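Local coordinates for protein succinyl-CoA ligase (ADP-forming) subunit alpha (Methanosaeta concilii, PDB 6HXI) that binds coenzyme A and joins a succinyl-CoA-ligase-like alpha-subunit region to a helical citrate-synthase-like region within an eight-chain assembly with citrate lyase chains, at residues D132-G137 and L213-R218; E99-D104 and A125-K130; G195-V200 and N222-M227; G142-G147 and G152-T157. All coordinates share one frame; numbering follows the deposited sequence.

Contact 1: D132-G137 and L213-R218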
loop_
_atom_site.group_PDB
_atom_site.type_symbol
_atom_site.label_atom_id
_atom_site.label_comp_id
_atom_site.label_asym_id
_atom_site.label_seq_id
_atom_site.Cartn_x
_atom_site.Cartn_y
_atom_site.Cartn_z
ATOM N N ASP B 132 -48.327 35.671 13.758
ATOM C CA ASP B 132 -47.850 36.975 13.262
ATOM C C ASP B 132 -46.531 36.841 12.436
ATOM O O ASP B 132 -45.599 37.646 12.548
ATOM C CB ASP B 132 -47.746 38.023 14.395
ATOM C CG ASP B 132 -48.089 39.428 13.926
ATOM O OD1 ASP B 132 -47.214 40.077 13.284
ATOM O OD2 ASP B 132 -49.246 39.863 14.150
ATOM N N LYS B 133 -46.460 35.779 11.619
ATOM C CA LYS B 133 -45.307 35.474 10.779
ATOM C C LYS B 133 -45.657 35.649 9.298
ATOM O O LYS B 133 -46.801 35.981 8.985
ATOM C CB LYS B 133 -44.763 34.090 11.134
ATOM C CG LYS B 133 -44.148 34.095 12.528
ATOM C CD LYS B 133 -43.653 32.751 13.003
ATOM C CE LYS B 133 -43.301 32.873 14.465
ATOM N NZ LYS B 133 -42.369 31.810 14.875
ATOM N N ILE B 134 -44.673 35.534 8.399
ATOM C CA ILE B 134 -44.930 35.717 6.961
ATOM C C ILE B 134 -44.479 34.507 6.149
ATOM O O ILE B 134 -43.367 34.016 6.354
ATOM C CB ILE B 134 -44.342 37.071 6.420
ATOM C CG1 ILE B 134 -45.094 38.287 7.027
ATOM C CG2 ILE B 134 -44.345 37.169 4.882
ATOM C CD1 ILE B 134 -44.345 38.961 8.172
ATOM N N VAL B 135 -45.341 34.027 5.240
ATOM C CA VAL B 135 -44.979 32.967 4.313
ATOM C C VAL B 135 -45.058 33.559 2.897
ATOM O O VAL B 135 -46.132 33.984 2.474
ATOM C CB VAL B 135 -45.781 31.631 4.448
ATOM C CG1 VAL B 135 -45.421 30.653 3.324
ATOM C CG2 VAL B 135 -45.539 30.981 5.796
ATOM N N ILE B 136 -43.918 33.628 2.203
ATOM C CA ILE B 136 -43.863 34.087 0.821
ATOM C C ILE B 136 -43.787 32.798 0.015
ATOM O O ILE B 136 -42.885 31.994 0.215
ATOM C CB ILE B 136 -42.696 35.082 0.510
ATOM C CG1 ILE B 136 -42.912 36.427 1.253
ATOM C CG2 ILE B 136 -42.576 35.341 -0.987
ATOM C CD1 ILE B 136 -41.714 36.921 1.912
ATOM N N GLY B 137 -44.795 32.572 -0.808
ATOM C CA GLY B 137 -44.917 31.370 -1.613
ATOM C C GLY B 137 -46.106 30.538 -1.185
ATOM O O GLY B 137 -46.987 31.057 -0.495
ATOM N N LEU B 213 -52.243 41.891 -0.923
ATOM C CA LEU B 213 -52.630 42.980 -0.011
ATOM C C LEU B 213 -51.771 43.055 1.240
ATOM O O LEU B 213 -51.465 44.163 1.665
ATOM C CB LEU B 213 -54.131 42.965 0.354
ATOM C CG LEU B 213 -54.636 44.157 1.208
ATOM C CD1 LEU B 213 -54.474 45.505 0.472
ATOM C CD2 LEU B 213 -56.058 43.934 1.683
ATOM N N ASP B 214 -51.347 41.901 1.806
ATOM C CA ASP B 214 -50.487 41.853 2.997
ATOM C C ASP B 214 -49.258 42.744 2.768
ATOM O O ASP B 214 -49.002 43.659 3.570
ATOM C CB ASP B 214 -50.054 40.401 3.312
ATOM C CG ASP B 214 -51.180 39.389 3.475
ATOM O OD1 ASP B 214 -52.361 39.769 3.285
ATOM O OD2 ASP B 214 -50.879 38.209 3.784
ATOM N N HIS B 215 -48.562 42.516 1.614
ATOM C CA HIS B 215 -47.385 43.258 1.183
ATOM C C HIS B 215 -47.724 44.678 0.797
ATOM O O HIS B 215 -46.984 45.560 1.207
ATOM C CB HIS B 215 -46.615 42.516 0.089
ATOM C CG HIS B 215 -46.319 41.090 0.473
ATOM N ND1 HIS B 215 -45.329 40.780 1.388
ATOM C CD2 HIS B 215 -46.951 39.951 0.116
ATOM C CE1 HIS B 215 -45.373 39.467 1.546
ATOM N NE2 HIS B 215 -46.325 38.920 0.795
ATOM N N ILE B 216 -48.866 44.923 0.089
ATOM C CA ILE B 216 -49.294 46.277 -0.302
ATOM C C ILE B 216 -49.519 47.157 0.941
ATOM O O ILE B 216 -49.132 48.338 0.938
ATOM C CB ILE B 216 -50.503 46.288 -1.291
ATOM C CG1 ILE B 216 -50.077 45.732 -2.665
ATOM C CG2 ILE B 216 -51.093 47.711 -1.445
ATOM C CD1 ILE B 216 -51.189 45.507 -3.704
ATOM N N LEU B 217 -50.097 46.562 2.011
ATOM C CA LEU B 217 -50.352 47.255 3.281
ATOM C C LEU B 217 -49.068 47.628 3.997
ATOM O O LEU B 217 -49.029 48.672 4.633
ATOM C CB LEU B 217 -51.297 46.473 4.210
ATOM C CG LEU B 217 -52.750 46.379 3.777
ATOM C CD1 LEU B 217 -53.552 45.565 4.773
ATOM C CD2 LEU B 217 -53.371 47.754 3.594
ATOM N N ARG B 218 -48.013 46.801 3.867
ATOM C CA ARG B 218 -46.700 47.103 4.431
ATOM C C ARG B 218 -46.079 48.289 3.674
ATOM O O ARG B 218 -45.451 49.134 4.303
ATOM C CB ARG B 218 -45.750 45.912 4.322
ATOM C CG ARG B 218 -45.988 44.769 5.291
ATOM C CD ARG B 218 -44.833 43.775 5.275
ATOM N NE ARG B 218 -44.527 43.260 3.934
ATOM C CZ ARG B 218 -43.538 43.698 3.162
ATOM N NH1 ARG B 218 -42.757 44.688 3.570
ATOM N NH2 ARG B 218 -43.344 43.175 1.962
#

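Contact 2: E99-D104 and A125-K130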
loop_
_atom_site.group_PDB
_atom_site.type_symbol
_atom_site.label_atom_id
_atom_site.label_comp_id
_atom_site.label_asym_id
_atom_site.label_seq_id
_atom_site.Cartn_x
_atom_site.Cartn_y
_atom_site.Cartn_z
ATOM N N GLU B 99 -42.115 23.384 10.600
ATOM C CA GLU B 99 -41.060 23.307 11.618
ATOM C C GLU B 99 -40.379 24.675 11.823
ATOM O O GLU B 99 -40.191 25.091 12.959
ATOM C CB GLU B 99 -40.044 22.215 11.263
ATOM C CG GLU B 99 -39.167 21.790 12.429
ATOM C CD GLU B 99 -38.188 20.670 12.126
ATOM O OE1 GLU B 99 -37.654 20.074 13.092
ATOM O OE2 GLU B 99 -37.966 20.377 10.927
ATOM N N ALA B 100 -40.055 25.390 10.734
ATOM C CA ALA B 100 -39.455 26.719 10.832
ATOM C C ALA B 100 -40.405 27.729 11.507
ATOM O O ALA B 100 -39.943 28.540 12.317
ATOM C CB ALA B 100 -39.056 27.215 9.455
ATOM N N LEU B 101 -41.734 27.671 11.183
ATOM C CA LEU B 101 -42.756 28.569 11.755
ATOM C C LEU B 101 -42.931 28.334 13.277
ATOM O O LEU B 101 -43.218 29.271 14.019
ATOM C CB LEU B 101 -44.117 28.431 11.018
ATOM C CG LEU B 101 -44.237 28.973 9.570
ATOM C CD1 LEU B 101 -45.583 28.596 8.952
ATOM C CD2 LEU B 101 -44.078 30.498 9.501
ATOM N N LYS B 102 -42.724 27.100 13.732
ATOM C CA LYS B 102 -42.797 26.728 15.148
ATOM C C LYS B 102 -41.584 27.256 15.955
ATOM O O LYS B 102 -41.656 27.328 17.179
ATOM C CB LYS B 102 -43.013 25.207 15.319
ATOM C CG LYS B 102 -44.450 24.785 14.981
ATOM C CD LYS B 102 -44.563 23.331 14.522
ATOM C CE LYS B 102 -45.901 23.040 13.869
ATOM N NZ LYS B 102 -45.971 21.655 13.321
ATOM N N GLU B 103 -40.499 27.658 15.264
ATOM C CA GLU B 103 -39.304 28.249 15.875
ATOM C C GLU B 103 -39.609 29.691 16.250
ATOM O O GLU B 103 -40.022 30.462 15.381
ATOM C CB GLU B 103 -38.096 28.221 14.910
ATOM C CG GLU B 103 -37.453 26.863 14.734
ATOM C CD GLU B 103 -36.935 26.200 15.995
ATOM O OE1 GLU B 103 -36.319 26.895 16.839
ATOM O OE2 GLU B 103 -37.167 24.978 16.143
ATOM N N ASP B 104 -39.376 30.061 17.519
ATOM C CA ASP B 104 -39.631 31.399 18.054
ATOM C C ASP B 104 -38.815 32.512 17.387
ATOM O O ASP B 104 -39.279 33.649 17.327
ATOM C CB ASP B 104 -39.413 31.428 19.580
ATOM C CG ASP B 104 -40.385 30.575 20.378
ATOM O OD1 ASP B 104 -41.588 30.533 20.005
ATOM O OD2 ASP B 104 -39.952 29.970 21.393
ATOM N N ALA B 125 -50.458 29.265 5.584
ATOM C CA ALA B 125 -50.973 30.636 5.602
ATOM C C ALA B 125 -51.651 30.940 6.909
ATOM O O ALA B 125 -51.338 31.967 7.507
ATOM C CB ALA B 125 -51.946 30.864 4.446
ATOM N N ALA B 126 -52.561 30.040 7.374
ATOM C CA ALA B 126 -53.283 30.184 8.635
ATOM C C ALA B 126 -52.305 30.117 9.837
ATOM O O ALA B 126 -52.443 30.911 10.773
ATOM C CB ALA B 126 -54.334 29.103 8.750
ATOM N N THR B 127 -51.307 29.201 9.790
ATOM C CA THR B 127 -50.287 29.062 10.833
ATOM C C THR B 127 -49.499 30.369 10.925
ATOM O O THR B 127 -49.296 30.882 12.021
ATOM C CB THR B 127 -49.406 27.820 10.581
ATOM O OG1 THR B 127 -50.227 26.664 10.680
ATOM C CG2 THR B 127 -48.264 27.678 11.579
ATOM N N ALA B 128 -49.141 30.938 9.768
ATOM C CA ALA B 128 -48.405 32.196 9.674
ATOM C C ALA B 128 -49.176 33.349 10.285
ATOM O O ALA B 128 -48.628 34.067 11.125
ATOM C CB ALA B 128 -48.037 32.489 8.221
ATOM N N ARG B 129 -50.456 33.490 9.917
ATOM C CA ARG B 129 -51.344 34.558 10.410
ATOM C C ARG B 129 -51.560 34.476 11.926
ATOM O O ARG B 129 -51.467 35.500 12.597
ATOM C CB ARG B 129 -52.683 34.607 9.623
ATOM C CG ARG B 129 -52.480 34.960 8.138
ATOM C CD ARG B 129 -53.763 35.063 7.319
ATOM N NE ARG B 129 -53.654 34.437 5.989
ATOM C CZ ARG B 129 -53.091 34.991 4.912
ATOM N NH1 ARG B 129 -53.063 34.335 3.759
ATOM N NH2 ARG B 129 -52.546 36.201 4.984
ATOM N N LYS B 130 -51.754 33.256 12.463
ATOM C CA LYS B 130 -51.946 32.986 13.888
ATOM C C LYS B 130 -50.722 33.386 14.729
ATOM O O LYS B 130 -50.889 33.910 15.822
ATOM C CB LYS B 130 -52.290 31.492 14.095
ATOM C CG LYS B 130 -52.736 31.102 15.504
ATOM C CD LYS B 130 -52.747 29.585 15.653
ATOM C CE LYS B 130 -52.452 29.109 17.060
ATOM N NZ LYS B 130 -51.006 29.210 17.406
#

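Contact 3: G195-V200 and N222-M227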
loop_
_atom_site.group_PDB
_atom_site.type_symbol
_atom_site.label_atom_id
_atom_site.label_comp_id
_atom_site.label_asym_id
_atom_site.label_seq_id
_atom_site.Cartn_x
_atom_site.Cartn_y
_atom_site.Cartn_z
ATOM N N GLY B 195 -36.521 53.156 -9.552
ATOM C CA GLY B 195 -36.458 51.730 -9.282
ATOM C C GLY B 195 -37.220 51.292 -8.053
ATOM O O GLY B 195 -37.798 52.116 -7.337
ATOM N N ILE B 196 -37.225 49.988 -7.812
ATOM C CA ILE B 196 -37.890 49.429 -6.641
ATOM C C ILE B 196 -37.129 49.721 -5.347
ATOM O O ILE B 196 -35.903 49.783 -5.321
ATOM C CB ILE B 196 -38.222 47.899 -6.747
ATOM C CG1 ILE B 196 -36.966 47.022 -6.863
ATOM C CG2 ILE B 196 -39.209 47.589 -7.863
ATOM C CD1 ILE B 196 -36.747 46.049 -5.747
ATOM N N TYR B 197 -37.887 49.868 -4.272
ATOM C CA TYR B 197 -37.383 49.903 -2.918
ATOM C C TYR B 197 -37.401 48.395 -2.535
ATOM O O TYR B 197 -36.374 47.835 -2.156
ATOM C CB TYR B 197 -38.333 50.696 -2.001
ATOM C CG TYR B 197 -37.905 50.669 -0.552
ATOM C CD1 TYR B 197 -38.301 49.636 0.293
ATOM C CD2 TYR B 197 -37.071 51.656 -0.033
ATOM C CE1 TYR B 197 -37.858 49.569 1.614
ATOM C CE2 TYR B 197 -36.640 51.612 1.293
ATOM C CZ TYR B 197 -37.046 50.571 2.115
ATOM O OH TYR B 197 -36.644 50.523 3.430
ATOM N N GLU B 198 -38.577 47.751 -2.700
ATOM C CA GLU B 198 -38.825 46.350 -2.386
ATOM C C GLU B 198 -39.742 45.722 -3.447
ATOM O O GLU B 198 -40.615 46.399 -3.998
ATOM C CB GLU B 198 -39.487 46.269 -0.999
ATOM C CG GLU B 198 -39.478 44.898 -0.366
ATOM C CD GLU B 198 -39.953 44.901 1.070
ATOM O OE1 GLU B 198 -41.184 44.827 1.282
ATOM O OE2 GLU B 198 -39.100 44.988 1.985
ATOM N N GLY B 199 -39.558 44.437 -3.688
ATOM C CA GLY B 199 -40.369 43.666 -4.625
ATOM C C GLY B 199 -40.655 42.273 -4.101
ATOM O O GLY B 199 -39.751 41.634 -3.567
ATOM N N VAL B 200 -41.902 41.790 -4.227
ATOM C CA VAL B 200 -42.275 40.451 -3.736
ATOM C C VAL B 200 -43.138 39.708 -4.766
ATOM O O VAL B 200 -44.049 40.306 -5.339
ATOM C CB VAL B 200 -42.995 40.496 -2.334
ATOM C CG1 VAL B 200 -43.546 39.125 -1.924
ATOM C CG2 VAL B 200 -42.082 41.042 -1.236
ATOM N N ASN B 222 -44.718 52.007 5.106
ATOM C CA ASN B 222 -43.313 52.367 4.909
ATOM C C ASN B 222 -43.131 53.788 4.360
ATOM O O ASN B 222 -43.566 54.066 3.245
ATOM C CB ASN B 222 -42.585 51.329 4.026
ATOM C CG ASN B 222 -41.067 51.341 4.130
ATOM O OD1 ASN B 222 -40.425 52.328 4.530
ATOM N ND2 ASN B 222 -40.448 50.239 3.731
ATOM N N PRO B 223 -42.463 54.691 5.122
ATOM C CA PRO B 223 -42.254 56.074 4.626
ATOM C C PRO B 223 -41.344 56.189 3.400
ATOM O O PRO B 223 -41.522 57.106 2.606
ATOM C CB PRO B 223 -41.641 56.810 5.827
ATOM C CG PRO B 223 -41.824 55.905 7.002
ATOM C CD PRO B 223 -41.890 54.512 6.471
ATOM N N ALA B 224 -40.393 55.265 3.244
ATOM C CA ALA B 224 -39.437 55.220 2.129
ATOM C C ALA B 224 -40.094 55.021 0.746
ATOM O O ALA B 224 -39.578 55.527 -0.260
ATOM C CB ALA B 224 -38.423 54.129 2.383
ATOM N N ILE B 225 -41.239 54.285 0.723
ATOM C CA ILE B 225 -42.062 53.968 -0.448
ATOM C C ILE B 225 -43.104 55.081 -0.667
ATOM O O ILE B 225 -43.882 55.394 0.243
ATOM C CB ILE B 225 -42.715 52.557 -0.296
ATOM C CG1 ILE B 225 -41.644 51.446 -0.402
ATOM C CG2 ILE B 225 -43.867 52.331 -1.314
ATOM C CD1 ILE B 225 -41.988 50.098 0.238
ATOM N N LYS B 226 -43.117 55.659 -1.886
ATOM C CA LYS B 226 -44.046 56.719 -2.303
ATOM C C LYS B 226 -44.958 56.213 -3.447
ATOM O O LYS B 226 -45.926 56.873 -3.813
ATOM C CB LYS B 226 -43.259 57.961 -2.786
ATOM C CG LYS B 226 -41.996 58.302 -1.994
ATOM C CD LYS B 226 -42.278 58.904 -0.626
ATOM C CE LYS B 226 -41.010 59.296 0.079
ATOM N NZ LYS B 226 -41.282 59.680 1.482
ATOM N N MET B 227 -44.643 55.040 -4.005
ATOM C CA MET B 227 -45.347 54.489 -5.156
ATOM C C MET B 227 -45.562 52.984 -5.005
ATOM O O MET B 227 -44.627 52.274 -4.618
ATOM C CB MET B 227 -44.438 54.744 -6.359
ATOM C CG MET B 227 -45.136 55.060 -7.610
ATOM S SD MET B 227 -43.862 55.292 -8.865
ATOM C CE MET B 227 -44.529 54.303 -10.119
#

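Contact 4: G142-G147 and G152-T157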
loop_
_atom_site.group_PDB
_atom_site.type_symbol
_atom_site.label_atom_id
_atom_site.label_comp_id
_atom_site.label_asym_id
_atom_site.label_seq_id
_atom_site.Cartn_x
_atom_site.Cartn_y
_atom_site.Cartn_z
ATOM N N GLY B 142 -39.226 34.389 -4.595
ATOM C CA GLY B 142 -39.172 35.115 -3.339
ATOM C C GLY B 142 -39.489 36.583 -3.532
ATOM O O GLY B 142 -40.640 36.976 -3.706
ATOM N N GLY B 143 -38.446 37.388 -3.468
ATOM C CA GLY B 143 -38.514 38.836 -3.524
ATOM C C GLY B 143 -37.221 39.429 -3.006
ATOM O O GLY B 143 -36.245 38.702 -2.769
ATOM N N MET B 144 -37.183 40.751 -2.877
ATOM C CA MET B 144 -35.987 41.447 -2.419
ATOM C C MET B 144 -36.236 42.871 -1.992
ATOM O O MET B 144 -37.198 43.478 -2.438
ATOM C CB MET B 144 -34.848 41.388 -3.471
ATOM C CG MET B 144 -35.127 42.052 -4.806
ATOM S SD MET B 144 -33.628 42.838 -5.510
ATOM C CE MET B 144 -32.506 41.462 -5.641
ATOM N N THR B 145 -35.360 43.392 -1.129
ATOM C CA THR B 145 -35.285 44.794 -0.715
ATOM C C THR B 145 -34.004 45.256 -1.418
ATOM O O THR B 145 -32.920 44.718 -1.139
ATOM C CB THR B 145 -35.214 44.976 0.819
ATOM O OG1 THR B 145 -36.358 44.377 1.434
ATOM C CG2 THR B 145 -35.147 46.449 1.222
ATOM N N ALA B 146 -34.132 46.182 -2.375
ATOM C CA ALA B 146 -33.012 46.705 -3.137
ATOM C C ALA B 146 -31.950 47.324 -2.230
ATOM O O ALA B 146 -32.268 48.070 -1.315
ATOM C CB ALA B 146 -33.498 47.707 -4.151
ATOM N N GLY B 147 -30.714 46.917 -2.435
ATOM C CA GLY B 147 -29.578 47.351 -1.640
ATOM C C GLY B 147 -29.487 46.760 -0.249
ATOM O O GLY B 147 -28.614 47.173 0.512
ATOM N N GLY B 152 -32.915 33.953 -2.129
ATOM C CA GLY B 152 -32.342 32.970 -3.049
ATOM C C GLY B 152 -31.941 33.503 -4.408
ATOM O O GLY B 152 -31.080 34.378 -4.522
ATOM N N ASN B 153 -32.619 33.016 -5.444
ATOM C CA ASN B 153 -32.345 33.383 -6.840
ATOM C C ASN B 153 -33.044 34.643 -7.328
ATOM O O ASN B 153 -32.892 34.990 -8.503
ATOM C CB ASN B 153 -32.704 32.226 -7.752
ATOM C CG ASN B 153 -31.850 30.997 -7.516
ATOM O OD1 ASN B 153 -30.637 31.034 -7.634
ATOM N ND2 ASN B 153 -32.485 29.857 -7.266
ATOM N N THR B 154 -33.812 35.334 -6.462
ATOM C CA THR B 154 -34.536 36.542 -6.897
ATOM C C THR B 154 -33.620 37.542 -7.583
ATOM O O THR B 154 -32.603 37.944 -7.009
ATOM C CB THR B 154 -35.290 37.171 -5.754
ATOM O OG1 THR B 154 -36.126 36.180 -5.177
ATOM C CG2 THR B 154 -36.122 38.371 -6.191
ATOM N N ALA B 155 -34.002 37.927 -8.822
ATOM C CA ALA B 155 -33.358 38.913 -9.705
ATOM C C ALA B 155 -32.108 38.405 -10.443
ATOM O O ALA B 155 -31.363 39.200 -11.002
ATOM C CB ALA B 155 -33.068 40.215 -8.974
ATOM N N GLY B 156 -31.937 37.089 -10.491
ATOM C CA GLY B 156 -30.940 36.406 -11.303
ATOM C C GLY B 156 -29.481 36.748 -11.169
ATOM O O GLY B 156 -28.914 36.668 -10.078
ATOM N N THR B 157 -28.835 37.018 -12.301
ATOM C CA THR B 157 -27.386 37.270 -12.361
ATOM C C THR B 157 -26.980 38.612 -11.793
ATOM O O THR B 157 -27.789 39.542 -11.786
ATOM C CB THR B 157 -26.861 37.088 -13.802
ATOM O OG1 THR B 157 -27.378 38.122 -14.645
ATOM C CG2 THR B 157 -27.222 35.717 -14.391
#

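Contact 1: D132-G137 and L213-R218
H215 brings one carbon of its imidazole, CE1, up to two isoleucines that emerge from the strand 134-136. The closer approach is to the side chain of I136, whose CG1 lies 3.9 Å from H215 CE1. The CG2 branch of I134 is slightly farther, 4.2 Å from the same H215 CE1. I136 crosses the histidine at a slant, whereas I134 and H215 pass each other in opposite directions; no hydrogen bond joins the two segments. The ring reaches the strand because its CG stands anti to its own carbonyl carbon (chi1 -51°), bringing the CE1 end nearer the strand than CB alone would come. I134 and I136 share one rotamer at CB, with CG1 anti to the carbonyl carbon, yet they offer different branches to the histidine. Its two nitrogens are held from different directions, which fixes the ring's rotation. ND1 accepts a nearly straight bond from R218 NH2, 3.2 Å long with an angle of 167° at the hydrogen, and the guanidinium and imidazole meet nearly edge-on in each other's planes. NE2 is hydrogen-bonded to S210 OG, a hydroxyl that also pairs with V135 O, while R218 NH1 forms a salt bridge to E198 OE1 and bonds Y6 O, so the arginine that steadies the ring is itself anchored. Strand 134-136 is the last of its sheet in this chain; I136 packs on I108 of the adjoining strand 108-111 and on V200 of strand 196-201, while helix 212-221 turns L213 and I216 toward helix 239-247.

Contact 2: E99-D104 and A125-K130
L101 and A128 mark the closest approach of the two backbones, with L101 CA 7.0 Å from A128 CA where the last turns of helices 93-102 and 118-130 run beside each other. L101 does most of the touching. Its CD1 lies 3.9 Å from T127 CG2, methyl against methyl, with the two side chains crossing at a slant. The same L101 CD1 comes within 4.3 Å of A128 N, so the leucine leans on the helix backbone as well as on the threonine. A chi2 of 173° sets CD1 anti to CA and stretches the leucine to its full reach. On the threonine, OG1 lies beside the backbone N (chi1 -64°), which leaves CG2 anti to that N and facing the leucine, whereas OG1 turns back along its own helix to bond V123 O. The branched side chain thus presents carbon to the neighbouring helix and keeps its hydroxyl satisfied at home. V135 of the next strand lies under both L101 and A128, and L156 of a neighbouring citrate lyase chain packs on A126, T127 and K130. The two helices belong to consecutive beta-alpha-beta units: helix 93-102 links strand 83-86 to strand 108-111, and helix 118-130 links strand 108-111 to strand 134-136. Adjacent helices lying side by side over parallel strands in this way are characteristic of the Rossmann-like CoA-binding domain of this family.

Contact 3: G195-V200 and N222-M227
Y197 sets its ring among N222, A224 and I225 of the loop that opens with an Asx turn, on the return path of a beta-alpha-beta crossover. Each loop residue touches a different part of the tyrosine. A224 CB presses close, 3.3 Å from Y197 CE2. Across the ring, toward its CB end, I225 CD1 lies 3.7 Å from Y197 CD1, and I225 CG1 is 3.8 Å from Y197 CB; the isoleucine chain runs at about a right angle to the tyrosine. N222 reaches in with its amide nitrogen, ND2, 3.4 Å from Y197 CE1, the amide plane turned 83° from that of the ring. Y197 meets them because its CG is anti to the backbone N (chi1 175°), which swings the ring off the strand toward the loop. In the next shell, A224 N donates to N222 OD1 over 3.2 Å, a donor lying well above the carbonyl plane rather than on a lone pair; this Asx bond holds A224 in place and orients the asparagine so that ND2 faces the tyrosine. Farther out, K253 NZ bonds both N222 O and I225 O, Y6 packs on N222, and Y219 of helix 212-221 meets I225. On the strand side, E198 OE2 bonds T145 OG1. The crossover runs from strand 196-201 through helix 212-221 to strand 227-233, passing over strand 172-176, which lies between them in the sheet. The loop is drawn together once more by K226, whose NZ donates to P223 O at 2.8 Å, tilted 22° from the carbonyl plane.

Contact 4: G142-G147 and G152-T157
T154 lies against G143 along its whole side chain. Its CB sits 3.5 Å from G143 O, and from there the two branches part. CG2, anti to the backbone N, comes down on the peptide of the glycine, 3.4 Å from G143 O and 3.5 Å from G143 C. OG1, beside the backbone N (chi1 -54°), turns to the amide of the same residue, G143 N at 3.1 Å, but the angle at the hydrogen is only 126° and the bond is weak; the stronger polar partner of the hydroxyl is I151 O. G142, with no side chain, leaves T154 OG1 room beside it. M144 closes over the neighbouring residues. Its CG occupies the crowded position between backbone N and carbonyl carbon, and bends at chi2 and chi3 fold the chain so that CE arrives 3.6 Å from A155 CB and 3.8 Å from T154 O. On the way M144 CG passes 4.1 Å from T154 CG2, the two side chains sliding by in opposite directions. T154 and A155 are the central pair of a type II beta turn from N153 to G156, closed by G156 N to N153 O; this presents both side chains to the strand. R150 NH1 bonds T154 O, and N344 of a neighbouring citrate lyase chain accepts from A155 N. Strand 143-145 lies between strands 149-150 and 196-201, antiparallel to both; F186 of helix 179-192 packs on M144 and T154, F31 of helix 22-34 meets M144, and the turn leads into helix 158-163, capped by T157.

Contact 1 is the hub of the four: centre to centre it lies about 13 Å from contact 2, about 14 Å from contact 3 and about 17 Å from contact 4, and it touches each. Helix 118-130 of contact 2 passes into strand 134-136 through a Schellman turn, with K133 N 2.8 Å from A128 O, while K133 NZ reaches back to L101 O. I136 CG2 packs 3.7 Å from G142 O of contact 4. Contacts 3 and 4 share a sheet, G199 O pairing with M144 N at 2.8 Å, whereas contact 2 touches neither. Coenzyme A lies about 10 Å from the I136 side chain and about 7 Å from G142, which follows the pocket residues A139, T140 and V141.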